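N-acetylglucosamine-6-phosphate deacetylase (Mycobacterium smegmatis, PDB 6FV4) probably catalyses the metal-dependent deacetylation of N-acetylglucosamine-6-phosphate in carbohydrate metabolism, as a member of the NagA family of amidohydrolases. Local coordinates at residues L137-L145 with L154-I163; V174-E182 with V198-A207. The protein carries 1 engineered substitution. All blocks are in the same frame, centred on the assembly; numbering follows the deposited sequence.

How the interactions relate
Interactions 1 and 2 follow one another along the chain, about 9 Å apart centre to centre: interaction 2 on two parallel strands of the amidohydrolase barrel, interaction 1 on the loop after a third and the start of helix 160-170. Interaction 2 is the more deeply buried, held by backbone hydrogen bonds and small apolar side chains. Interaction 1 lies partly at the surface, its segments meeting through a single backbone bond and a packed indole, with a salt bridge inside 154-163 laid against Pro140. Strand 174-179 of interaction 2 pairs with strand 134-138 through the backbone of Leu137 and Met176. Each interaction sends one ligand to the same cadmium ion, Glu138 and His204, and Thr144 OG1 is hydrogen-bonded to Glu206 OE2.

Interaction 1: residues L137-L145 with L154-I163; sequences LEGPWLSTL and LMRDPDPGEI. With CD (cadmium ion), chain J; ZN (zinc ion), chain H.
Pro140 and Trp141 run beside Met155 and Arg156, where the loop after strand 134-138 meets the loop leading into helix 160-170, and the one backbone hydrogen bond across them joins Arg156 N to Pro140 O at 3.1 Å. Leu142 N reaches the same oxygen from the opposite face of its carbonyl plane, closing an inverse gamma turn centred on Trp141. That turn follows the cis peptide before Pro140.

The Trp141 indole has the largest share of the buried area. Pro158 CA lies over its five-membered ring, 3.8 Å from the centroid, and Ile163 CG1 over the six-membered ring, both as CH-pi contacts, while Pro140 CD covers the other face. Arg156 O meets the ring edge in plane, 3.2 Å from Trp141 CD1. A water accepts from Trp141 NE1 and from Asp159 N and donates to Glu162 OE1, so the buried indole N-H is satisfied.

Pro140 CG sits over the centre of the Arg156 guanidinium, 3.4 Å from Arg156 NH2. Arg156 grips Glu162 side-on: NH2 to OE2 at 2.7 Å and the longer NE to OE1, both oxygens met on their syn sides. With CG between backbone N and carbonyl carbon (chi1 54°) and the chain then extended, the side chain reaches from the loop to Glu162 on the helix. A bend at chi3 brings Met155 CE to 3.9 Å from Leu145 CD2. Asp159 caps the helix through Glu162 N.

Glu138 bridges the zinc and cadmium ions through OE1 and OE2. The contact lies in the beta-alpha-beta unit of strand 134-138, helix 160-170 and strand 174-179, whose Val177 and Ile179 pack on Trp141, with helix 186-195 over Pro158 and Ile163 and helix 113-129 beside Arg156 and Glu162.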
ATOM      1  N   LEU B 137      15.913  21.771  -5.104  1.00 19.21           N
ATOM      2  CA  LEU B 137      15.601  22.723  -4.041  1.00 26.47           C
ATOM      3  C   LEU B 137      14.610  22.063  -3.094  1.00 28.18           C
ATOM      4  O   LEU B 137      13.405  22.022  -3.366  1.00 27.94           O
ATOM      5  CB  LEU B 137      15.036  24.017  -4.610  1.00 26.54           C
ATOM      6  CG  LEU B 137      15.879  24.639  -5.728  1.00 25.77           C
ATOM      7  CD1 LEU B 137      15.181  25.883  -6.235  1.00 25.43           C
ATOM      8  CD2 LEU B 137      17.269  24.946  -5.223  1.00 25.12           C
ATOM      9  N   GLU B 138      15.123  21.529  -1.986  1.00 31.94           N
ATOM     10  CA  GLU B 138      14.270  20.993  -0.921  1.00 27.06           C
ATOM     11  C   GLU B 138      13.998  22.103   0.093  1.00 32.91           C
ATOM     12  O   GLU B 138      14.529  22.134   1.206  1.00 28.45           O
ATOM     13  CB  GLU B 138      14.906  19.784  -0.261  1.00 32.31           C
ATOM     14  CG  GLU B 138      13.908  19.100   0.701  1.00 27.13           C
ATOM     15  CD  GLU B 138      14.457  17.870   1.343  1.00 30.71           C
ATOM     16  OE1 GLU B 138      15.673  17.825   1.536  1.00 32.74           O
ATOM     17  OE2 GLU B 138      13.666  16.958   1.662  1.00 33.13           O
ATOM     18  N   GLY B 139      13.149  23.033  -0.333  1.00 31.73           N
ATOM     19  CA  GLY B 139      12.941  24.268   0.380  1.00 30.77           C
ATOM     20  C   GLY B 139      13.203  25.437  -0.554  1.00 29.35           C
ATOM     21  O   GLY B 139      13.890  25.301  -1.571  1.00 28.35           O
ATOM     22  N   PRO B 140      12.684  26.617  -0.215  1.00 29.13           N
ATOM     23  CA  PRO B 140      12.052  27.006   1.049  1.00 31.16           C
ATOM     24  C   PRO B 140      10.525  26.936   1.076  1.00 30.39           C
ATOM     25  O   PRO B 140       9.917  27.324   2.073  1.00 32.72           O
ATOM     26  CB  PRO B 140      12.491  28.465   1.189  1.00 33.95           C
ATOM     27  CG  PRO B 140      12.437  28.950  -0.226  1.00 29.47           C
ATOM     28  CD  PRO B 140      12.857  27.784  -1.105  1.00 30.47           C
ATOM     29  N   TRP B 141       9.906  26.463   0.003  1.00 29.36           N
ATOM     30  CA  TRP B 141       8.448  26.501  -0.100  1.00 28.56           C
ATOM     31  C   TRP B 141       7.802  25.259   0.509  1.00 31.72           C
ATOM     32  O   TRP B 141       6.957  24.565  -0.079  1.00 30.31           O
ATOM     33  CB  TRP B 141       8.080  26.713  -1.557  1.00 28.80           C
ATOM     34  CG  TRP B 141       8.834  27.927  -2.044  1.00 28.62           C
ATOM     35  CD1 TRP B 141       8.755  29.185  -1.531  1.00 32.19           C
ATOM     36  CD2 TRP B 141       9.808  27.983  -3.094  1.00 28.47           C
ATOM     37  NE1 TRP B 141       9.595  30.032  -2.208  1.00 31.88           N
ATOM     38  CE2 TRP B 141      10.256  29.323  -3.174  1.00 31.12           C
ATOM     39  CE3 TRP B 141      10.339  27.040  -3.981  1.00 26.73           C
ATOM     40  CZ2 TRP B 141      11.211  29.736  -4.095  1.00 30.68           C
ATOM     41  CZ3 TRP B 141      11.278  27.444  -4.895  1.00 31.30           C
ATOM     42  CH2 TRP B 141      11.710  28.794  -4.952  1.00 32.13           C
ATOM     43  N   LEU B 142       8.220  25.005   1.745  1.00 30.97           N
ATOM     44  CA  LEU B 142       7.818  23.868   2.561  1.00 32.18           C
ATOM     45  C   LEU B 142       6.907  24.321   3.698  1.00 35.15           C
ATOM     46  O   LEU B 142       6.746  25.516   3.970  1.00 32.08           O
ATOM     47  CB  LEU B 142       9.049  23.155   3.123  1.00 31.41           C
ATOM     48  CG  LEU B 142      10.178  22.868   2.136  1.00 27.15           C
ATOM     49  CD1 LEU B 142      11.289  22.094   2.816  1.00 27.56           C
ATOM     50  CD2 LEU B 142       9.660  22.118   0.908  1.00 27.36           C
ATOM     51  N   SER B 143       6.293  23.341   4.364  1.00 34.72           N
ATOM     52  CA  SER B 143       5.399  23.648   5.475  1.00 34.42           C
ATOM     53  C   SER B 143       5.212  22.460   6.405  1.00 37.44           C
ATOM     54  O   SER B 143       4.108  21.922   6.508  1.00 37.84           O
ATOM     55  CB  SER B 143       4.036  24.103   4.954  1.00 35.97           C
ATOM     56  OG  SER B 143       3.334  24.816   5.960  1.00 42.22           O
ATOM     57  N   THR B 144       6.270  22.031   7.084  1.00 38.98           N
ATOM     58  CA  THR B 144       6.083  21.071   8.161  1.00 38.87           C
ATOM     59  C   THR B 144       7.063  21.381   9.281  1.00 40.06           C
ATOM     60  O   THR B 144       8.143  21.946   9.057  1.00 39.90           O
ATOM     61  CB  THR B 144       6.241  19.609   7.697  1.00 37.32           C
ATOM     62  OG1 THR B 144       5.815  18.737   8.747  1.00 37.40           O
ATOM     63  CG2 THR B 144       7.691  19.284   7.364  1.00 38.85           C
ATOM     64  N   LEU B 145       6.650  21.031  10.498  1.00 38.91           N
ATOM     65  CA  LEU B 145       7.497  21.110  11.677  1.00 42.27           C
ATOM     66  C   LEU B 145       7.890  19.732  12.187  1.00 43.92           C
ATOM     67  O   LEU B 145       8.525  19.628  13.243  1.00 45.33           O
ATOM     68  CB  LEU B 145       6.795  21.906  12.784  1.00 42.19           C
ATOM     69  CG  LEU B 145       6.227  23.267  12.379  1.00 43.01           C
ATOM     70  CD1 LEU B 145       5.770  24.073  13.600  1.00 41.52           C
ATOM     71  CD2 LEU B 145       7.252  24.060  11.553  1.00 46.24           C
ATOM     72  N   LEU B 154      12.589  29.738   7.994  1.00 46.38           N
ATOM     73  CA  LEU B 154      12.709  30.399   6.697  1.00 44.77           C
ATOM     74  C   LEU B 154      11.712  29.880   5.664  1.00 41.83           C
ATOM     75  O   LEU B 154      11.708  30.371   4.527  1.00 36.28           O
ATOM     76  CB  LEU B 154      14.135  30.256   6.148  1.00 44.26           C
ATOM     77  CG  LEU B 154      15.295  30.928   6.895  1.00 51.37           C
ATOM     78  CD1 LEU B 154      16.604  30.180   6.627  1.00 49.69           C
ATOM     79  CD2 LEU B 154      15.430  32.407   6.515  1.00 47.94           C
ATOM     80  N   MET B 155      10.891  28.890   6.015  1.00 38.68           N
ATOM     81  CA  MET B 155       9.851  28.427   5.103  1.00 37.15           C
ATOM     82  C   MET B 155       8.929  29.588   4.736  1.00 37.74           C
ATOM     83  O   MET B 155       8.601  30.432   5.576  1.00 38.20           O
ATOM     84  CB  MET B 155       9.050  27.282   5.750  1.00 34.13           C
ATOM     85  CG  MET B 155       9.877  26.048   6.055  1.00 33.89           C
ATOM     86  SD  MET B 155       8.921  24.655   6.728  1.00 37.66           S
ATOM     87  CE  MET B 155       7.944  25.514   7.961  1.00 42.22           C
ATOM     88  N   ARG B 156       8.520  29.650   3.469  1.00 33.33           N
ATOM     89  CA  ARG B 156       7.698  30.768   3.035  1.00 35.22           C
ATOM     90  C   ARG B 156       6.855  30.355   1.841  1.00 35.76           C
ATOM     91  O   ARG B 156       7.135  29.352   1.175  1.00 36.43           O
ATOM     92  CB  ARG B 156       8.557  32.003   2.691  1.00 38.03           C
ATOM     93  CG  ARG B 156       9.668  31.739   1.674  1.00 37.13           C
ATOM     94  CD  ARG B 156      10.621  32.947   1.567  1.00 39.70           C
ATOM     95  NE  ARG B 156      11.739  32.717   0.650  1.00 37.60           N
ATOM     96  CZ  ARG B 156      12.904  32.159   0.986  1.00 38.32           C
ATOM     97  NH1 ARG B 156      13.136  31.757   2.230  1.00 34.35           N
ATOM     98  NH2 ARG B 156      13.851  32.018   0.070  1.00 37.10           N
ATOM     99  N   ASP B 157       5.812  31.145   1.585  1.00 33.84           N
ATOM    100  CA  ASP B 157       4.928  30.895   0.455  1.00 34.79           C
ATOM    101  C   ASP B 157       5.720  30.967  -0.851  1.00 37.88           C
ATOM    102  O   ASP B 157       6.688  31.727  -0.952  1.00 40.04           O
ATOM    103  CB  ASP B 157       3.799  31.926   0.417  1.00 38.70           C
ATOM    104  CG  ASP B 157       2.690  31.666   1.448  1.00 40.73           C
ATOM    105  OD1 ASP B 157       2.733  30.665   2.204  1.00 38.61           O
ATOM    106  OD2 ASP B 157       1.750  32.495   1.487  1.00 43.40           O
ATOM    107  N   PRO B 158       5.324  30.188  -1.883  1.00 35.08           N
ATOM    108  CA  PRO B 158       6.037  30.243  -3.171  1.00 35.33           C
ATOM    109  C   PRO B 158       5.656  31.446  -4.024  1.00 36.74           C
ATOM    110  O   PRO B 158       4.630  31.438  -4.711  1.00 39.75           O
ATOM    111  CB  PRO B 158       5.636  28.924  -3.851  1.00 34.56           C
ATOM    112  CG  PRO B 158       4.300  28.622  -3.284  1.00 30.76           C
ATOM    113  CD  PRO B 158       4.349  29.081  -1.845  1.00 34.23           C
ATOM    114  N   ASP B 159       6.499  32.475  -3.992  1.00 36.57           N
ATOM    115  CA  ASP B 159       6.292  33.696  -4.779  1.00 39.09           C
ATOM    116  C   ASP B 159       6.809  33.492  -6.199  1.00 39.42           C
ATOM    117  O   ASP B 159       7.970  33.106  -6.372  1.00 41.88           O
ATOM    118  CB  ASP B 159       7.016  34.862  -4.113  1.00 37.82           C
ATOM    119  CG  ASP B 159       7.232  36.035  -5.047  1.00 41.09           C
ATOM    120  OD1 ASP B 159       6.263  36.465  -5.708  1.00 45.47           O
ATOM    121  OD2 ASP B 159       8.373  36.538  -5.115  1.00 46.83           O
ATOM    122  N   PRO B 160       5.994  33.711  -7.233  1.00 34.72           N
ATOM    123  CA  PRO B 160       6.470  33.412  -8.589  1.00 36.01           C
ATOM    124  C   PRO B 160       7.656  34.267  -9.020  1.00 38.58           C
ATOM    125  O   PRO B 160       8.484  33.796  -9.809  1.00 38.65           O
ATOM    126  CB  PRO B 160       5.228  33.646  -9.464  1.00 37.28           C
ATOM    127  CG  PRO B 160       4.250  34.360  -8.613  1.00 37.65           C
ATOM    128  CD  PRO B 160       4.553  34.015  -7.202  1.00 40.73           C
ATOM    129  N   GLY B 161       7.771  35.497  -8.515  1.00 34.42           N
ATOM    130  CA  GLY B 161       8.960  36.293  -8.790  1.00 40.76           C
ATOM    131  C   GLY B 161      10.237  35.637  -8.294  1.00 38.82           C
ATOM    132  O   GLY B 161      11.207  35.500  -9.041  1.00 37.68           O
ATOM    133  N   GLU B 162      10.252  35.201  -7.029  1.00 37.71           N
ATOM    134  CA  GLU B 162      11.453  34.540  -6.521  1.00 40.16           C
ATOM    135  C   GLU B 162      11.725  33.224  -7.245  1.00 34.91           C
ATOM    136  O   GLU B 162      12.888  32.859  -7.454  1.00 35.92           O
ATOM    137  CB  GLU B 162      11.356  34.291  -5.015  1.00 34.70           C
ATOM    138  CG  GLU B 162      12.590  33.578  -4.506  1.00 34.95           C
ATOM    139  CD  GLU B 162      12.684  33.528  -3.013  1.00 38.77           C
ATOM    140  OE1 GLU B 162      11.757  34.040  -2.356  1.00 46.35           O
ATOM    141  OE2 GLU B 162      13.684  32.974  -2.497  1.00 38.67           O
ATOM    142  N   ILE B 163      10.680  32.508  -7.652  1.00 37.57           N
ATOM    143  CA  ILE B 163      10.893  31.262  -8.384  1.00 37.58           C
ATOM    144  C   ILE B 163      11.563  31.544  -9.726  1.00 31.65           C
ATOM    145  O   ILE B 163      12.562  30.911 -10.092  1.00 31.81           O
ATOM    146  CB  ILE B 163       9.560  30.499  -8.539  1.00 32.07           C
ATOM    147  CG1 ILE B 163       9.103  29.981  -7.175  1.00 34.83           C
ATOM    148  CG2 ILE B 163       9.709  29.360  -9.518  1.00 33.09           C
ATOM    149  CD1 ILE B 163       7.856  29.108  -7.221  1.00 33.53           C
TER
HETATM  150 CD    CD J 403      13.962  16.411   4.004  1.00 27.76          CD
HETATM  151 ZN    ZN H 401      16.845  16.153   1.889  1.00 27.02          ZN
HETATM  152  O   HOH W   1       9.164  33.013  -2.392  1.00 39.67           O
HETATM  153  O   HOH W   2      13.907  15.430   6.404  1.00 31.32           O

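Interaction 2: residues V174-E182 with V198-A207; sequences VRMVTIAPE and VVAAVGHTEA. With CD (cadmium ion), chain J.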
ATOM      1  N   VAL B 174      18.497  23.639 -12.368  1.00 26.82           N
ATOM      2  CA  VAL B 174      17.603  23.245 -11.284  1.00 32.64           C
ATOM      3  C   VAL B 174      16.632  22.221 -11.859  1.00 29.46           C
ATOM      4  O   VAL B 174      15.846  22.532 -12.759  1.00 29.62           O
ATOM      5  CB  VAL B 174      16.862  24.439 -10.669  1.00 30.62           C
ATOM      6  CG1 VAL B 174      15.799  23.920  -9.679  1.00 25.68           C
ATOM      7  CG2 VAL B 174      17.837  25.355  -9.931  1.00 28.33           C
ATOM      8  N   ARG B 175      16.715  20.989 -11.369  1.00 32.05           N
ATOM      9  CA  ARG B 175      15.974  19.875 -11.945  1.00 28.59           C
ATOM     10  C   ARG B 175      14.748  19.486 -11.138  1.00 30.99           C
ATOM     11  O   ARG B 175      13.787  18.958 -11.709  1.00 26.66           O
ATOM     12  CB  ARG B 175      16.893  18.657 -12.092  1.00 27.98           C
ATOM     13  CG  ARG B 175      18.096  18.868 -12.983  1.00 31.48           C
ATOM     14  CD  ARG B 175      17.679  19.290 -14.378  1.00 39.06           C
ATOM     15  NE  ARG B 175      17.078  18.176 -15.104  1.00 41.89           N
ATOM     16  CZ  ARG B 175      17.724  17.448 -16.014  1.00 45.79           C
ATOM     17  NH1 ARG B 175      18.992  17.723 -16.313  1.00 44.12           N
ATOM     18  NH2 ARG B 175      17.103  16.445 -16.624  1.00 42.76           N
ATOM     19  N   MET B 176      14.740  19.757  -9.834  1.00 27.26           N
ATOM     20  CA  MET B 176      13.637  19.336  -8.987  1.00 26.84           C
ATOM     21  C   MET B 176      13.443  20.351  -7.869  1.00 24.01           C
ATOM     22  O   MET B 176      14.420  20.877  -7.319  1.00 26.20           O
ATOM     23  CB  MET B 176      13.892  17.937  -8.405  1.00 22.77           C
ATOM     24  CG  MET B 176      12.764  17.439  -7.524  1.00 26.14           C
ATOM     25  SD  MET B 176      12.838  15.638  -7.321  1.00 28.66           S
ATOM     26  CE  MET B 176      14.364  15.441  -6.402  1.00 25.73           C
ATOM     27  N   VAL B 177      12.178  20.630  -7.548  1.00 23.63           N
ATOM     28  CA  VAL B 177      11.802  21.556  -6.479  1.00 25.26           C
ATOM     29  C   VAL B 177      10.701  20.913  -5.638  1.00 24.99           C
ATOM     30  O   VAL B 177       9.636  20.569  -6.164  1.00 26.78           O
ATOM     31  CB  VAL B 177      11.327  22.907  -7.038  1.00 23.70           C
ATOM     32  CG1 VAL B 177      10.840  23.833  -5.900  1.00 21.97           C
ATOM     33  CG2 VAL B 177      12.458  23.580  -7.815  1.00 25.97           C
ATOM     34  N   THR B 178      10.950  20.764  -4.337  1.00 26.63           N
ATOM     35  CA  THR B 178       9.952  20.235  -3.402  1.00 26.84           C
ATOM     36  C   THR B 178       8.982  21.339  -2.978  1.00 29.92           C
ATOM     37  O   THR B 178       9.406  22.427  -2.559  1.00 29.33           O
ATOM     38  CB  THR B 178      10.630  19.642  -2.171  1.00 25.80           C
ATOM     39  OG1 THR B 178      11.409  18.506  -2.562  1.00 27.18           O
ATOM     40  CG2 THR B 178       9.584  19.189  -1.143  1.00 28.35           C
ATOM     41  N   ILE B 179       7.685  21.064  -3.114  1.00 26.46           N
ATOM     42  CA  ILE B 179       6.609  22.016  -2.855  1.00 27.63           C
ATOM     43  C   ILE B 179       5.665  21.397  -1.830  1.00 31.87           C
ATOM     44  O   ILE B 179       5.181  20.278  -2.030  1.00 30.89           O
ATOM     45  CB  ILE B 179       5.850  22.366  -4.150  1.00 26.21           C
ATOM     46  CG1 ILE B 179       6.768  23.089  -5.129  1.00 27.28           C
ATOM     47  CG2 ILE B 179       4.637  23.256  -3.872  1.00 30.06           C
ATOM     48  CD1 ILE B 179       7.230  24.416  -4.583  1.00 25.35           C
ATOM     49  N   ALA B 180       5.404  22.118  -0.740  1.00 29.80           N
ATOM     50  CA  ALA B 180       4.335  21.737   0.175  1.00 31.90           C
ATOM     51  C   ALA B 180       3.006  22.213  -0.401  1.00 36.84           C
ATOM     52  O   ALA B 180       2.822  23.423  -0.585  1.00 31.57           O
ATOM     53  CB  ALA B 180       4.563  22.331   1.564  1.00 32.43           C
ATOM     54  N   PRO B 181       2.066  21.308  -0.712  1.00 33.79           N
ATOM     55  CA  PRO B 181       0.892  21.695  -1.518  1.00 33.23           C
ATOM     56  C   PRO B 181      -0.123  22.594  -0.820  1.00 33.78           C
ATOM     57  O   PRO B 181      -1.042  23.065  -1.503  1.00 36.77           O
ATOM     58  CB  PRO B 181       0.250  20.343  -1.872  1.00 35.29           C
ATOM     59  CG  PRO B 181       1.326  19.351  -1.740  1.00 33.21           C
ATOM     60  CD  PRO B 181       2.206  19.842  -0.629  1.00 34.88           C
ATOM     61  N   GLU B 182      -0.016  22.843   0.490  1.00 35.53           N
ATOM     62  CA  GLU B 182      -1.050  23.592   1.195  1.00 37.22           C
ATOM     63  C   GLU B 182      -0.734  25.077   1.357  1.00 38.14           C
ATOM     64  O   GLU B 182      -1.617  25.832   1.779  1.00 35.17           O
ATOM     65  CB  GLU B 182      -1.324  22.971   2.575  1.00 36.10           C
ATOM     66  CG  GLU B 182      -0.247  23.198   3.630  1.00 38.15           C
ATOM     67  CD  GLU B 182       0.873  22.173   3.559  1.00 35.94           C
ATOM     68  OE1 GLU B 182       1.193  21.715   2.437  1.00 41.46           O
ATOM     69  OE2 GLU B 182       1.445  21.837   4.616  1.00 36.34           O
ATOM     70  N   VAL B 198      11.064  21.956 -14.927  1.00 29.84           N
ATOM     71  CA  VAL B 198      11.548  21.455 -13.640  1.00 29.16           C
ATOM     72  C   VAL B 198      10.528  20.470 -13.071  1.00 28.45           C
ATOM     73  O   VAL B 198       9.318  20.665 -13.220  1.00 26.76           O
ATOM     74  CB  VAL B 198      11.793  22.614 -12.665  1.00 27.41           C
ATOM     75  CG1 VAL B 198      12.312  22.094 -11.331  1.00 26.36           C
ATOM     76  CG2 VAL B 198      12.751  23.667 -13.287  1.00 29.54           C
ATOM     77  N   VAL B 199      11.017  19.406 -12.428  1.00 29.67           N
ATOM     78  CA  VAL B 199      10.136  18.460 -11.749  1.00 25.48           C
ATOM     79  C   VAL B 199       9.622  19.085 -10.457  1.00 26.97           C
ATOM     80  O   VAL B 199      10.387  19.665  -9.671  1.00 28.63           O
ATOM     81  CB  VAL B 199      10.862  17.134 -11.468  1.00 28.76           C
ATOM     82  CG1 VAL B 199       9.956  16.191 -10.688  1.00 26.71           C
ATOM     83  CG2 VAL B 199      11.324  16.459 -12.768  1.00 31.40           C
ATOM     84  N   ALA B 200       8.318  18.984 -10.234  1.00 28.67           N
ATOM     85  CA  ALA B 200       7.715  19.408  -8.981  1.00 25.49           C
ATOM     86  C   ALA B 200       7.546  18.173  -8.104  1.00 29.88           C
ATOM     87  O   ALA B 200       6.915  17.194  -8.521  1.00 28.62           O
ATOM     88  CB  ALA B 200       6.384  20.116  -9.234  1.00 27.24           C
ATOM     89  N   ALA B 201       8.143  18.200  -6.912  1.00 28.27           N
ATOM     90  CA  ALA B 201       8.011  17.127  -5.940  1.00 29.74           C
ATOM     91  C   ALA B 201       7.144  17.593  -4.776  1.00 30.31           C
ATOM     92  O   ALA B 201       7.128  18.776  -4.446  1.00 28.52           O
ATOM     93  CB  ALA B 201       9.388  16.671  -5.434  1.00 25.51           C
ATOM     94  N   VAL B 202       6.391  16.661  -4.167  1.00 30.39           N
ATOM     95  CA  VAL B 202       5.591  16.950  -2.976  1.00 29.51           C
ATOM     96  C   VAL B 202       6.353  16.432  -1.765  1.00 27.91           C
ATOM     97  O   VAL B 202       6.836  15.296  -1.770  1.00 29.04           O
ATOM     98  CB  VAL B 202       4.188  16.312  -3.049  1.00 29.40           C
ATOM     99  CG1 VAL B 202       3.486  16.392  -1.693  1.00 29.94           C
ATOM    100  CG2 VAL B 202       3.335  16.996  -4.070  1.00 28.48           C
ATOM    101  N   GLY B 203       6.463  17.255  -0.728  1.00 25.82           N
ATOM    102  CA  GLY B 203       7.231  16.871   0.439  1.00 24.09           C
ATOM    103  C   GLY B 203       7.096  17.925   1.513  1.00 25.93           C
ATOM    104  O   GLY B 203       6.545  19.007   1.286  1.00 27.87           O
ATOM    105  N   HIS B 204       7.586  17.574   2.705  1.00 24.83           N
ATOM    106  CA  HIS B 204       7.673  18.491   3.845  1.00 28.26           C
ATOM    107  C   HIS B 204       6.370  19.256   4.053  1.00 30.01           C
ATOM    108  O   HIS B 204       6.335  20.485   4.075  1.00 29.74           O
ATOM    109  CB  HIS B 204       8.846  19.455   3.665  1.00 28.57           C
ATOM    110  CG  HIS B 204      10.151  18.836   4.017  1.00 23.00           C
ATOM    111  ND1 HIS B 204      10.765  19.033   5.235  1.00 23.58           N
ATOM    112  CD2 HIS B 204      10.941  17.985   3.324  1.00 21.82           C
ATOM    113  CE1 HIS B 204      11.886  18.338   5.277  1.00 27.85           C
ATOM    114  NE2 HIS B 204      12.013  17.688   4.133  1.00 22.79           N
ATOM    115  N   THR B 205       5.289  18.492   4.226  1.00 30.78           N
ATOM    116  CA  THR B 205       3.965  19.056   4.078  1.00 26.42           C
ATOM    117  C   THR B 205       2.990  18.394   5.041  1.00 32.79           C
ATOM    118  O   THR B 205       3.124  17.218   5.382  1.00 28.17           O
ATOM    119  CB  THR B 205       3.484  18.899   2.631  1.00 29.39           C
ATOM    120  OG1 THR B 205       2.121  19.321   2.527  1.00 35.08           O
ATOM    121  CG2 THR B 205       3.610  17.452   2.174  1.00 32.20           C
ATOM    122  N   GLU B 206       2.024  19.197   5.482  1.00 33.66           N
ATOM    123  CA  GLU B 206       0.856  18.772   6.230  1.00 35.02           C
ATOM    124  C   GLU B 206      -0.392  18.745   5.350  1.00 37.65           C
ATOM    125  O   GLU B 206      -1.510  18.812   5.869  1.00 35.05           O
ATOM    126  CB  GLU B 206       0.649  19.700   7.434  1.00 37.05           C
ATOM    127  CG  GLU B 206       1.853  19.782   8.381  1.00 35.49           C
ATOM    128  CD  GLU B 206       2.170  18.444   9.038  1.00 42.60           C
ATOM    129  OE1 GLU B 206       1.222  17.659   9.295  1.00 42.41           O
ATOM    130  OE2 GLU B 206       3.365  18.169   9.299  1.00 43.14           O
ATOM    131  N   ALA B 207      -0.216  18.654   4.026  1.00 32.24           N
ATOM    132  CA  ALA B 207      -1.340  18.683   3.104  1.00 31.10           C
ATOM    133  C   ALA B 207      -2.248  17.478   3.304  1.00 31.43           C
ATOM    134  O   ALA B 207      -1.808  16.392   3.681  1.00 35.72           O
ATOM    135  CB  ALA B 207      -0.852  18.690   1.657  1.00 31.29           C
TER
HETATM  136 CD    CD J 403      13.962  16.411   4.004  1.00 27.76          CD
HETATM  137  O   HOH W   2      13.907  15.430   6.404  1.00 31.32           O
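Two neighbouring parallel strands of the amidohydrolase barrel, 174-179 and 199-202, joined in a beta-alpha-beta unit by helix 186-195, make this contact and lead into a metal-binding loop. Their axes approach to 4.4 Å at 33°. Four backbone hydrogen bonds zip them together. Three run from Val199 N to Arg175 O, from Val177 N to Val199 O and from Ala201 N to Val177 O. The fourth and shortest joins Ile179 N to Ala201 O at 2.7 Å.

Met176, Thr178, Val199 and Ala201 share one face of the sheet. Met176 CG, placed anti to the backbone N (chi1 -179°), lies 4.0 Å from Ala201 CB. Thr178 CG2 packs at 3.7 Å on Gly203 CA; the Thr178 hydroxyl bonds to His136 and Thr224. Val177, on the other face, puts CG2 against CG1 of Val198, which precedes strand 199-202, and Ala200, Ile179 and Val177 contact helix 186-195.

Past the strands, His204 binds the cadmium ion through NE2 at 2.3 Å, beside Glu138, His150 and His225. Pro181 crosses Val202 at about a right angle, its CG 3.7 Å from Val202 CG1.

Glu182 closes the far end, its carboxylate brought round by a bend at chi2 (-85°). The two oxygens split their work: Glu182 OE2 accepts Glu206 N at 2.8 Å from above the carboxylate plane, and Glu182 OE1 accepts from Thr205 OG1 on its syn side at 2.6 Å. Thr205 OG1 is itself the acceptor for Ala207 N, forming an ST turn.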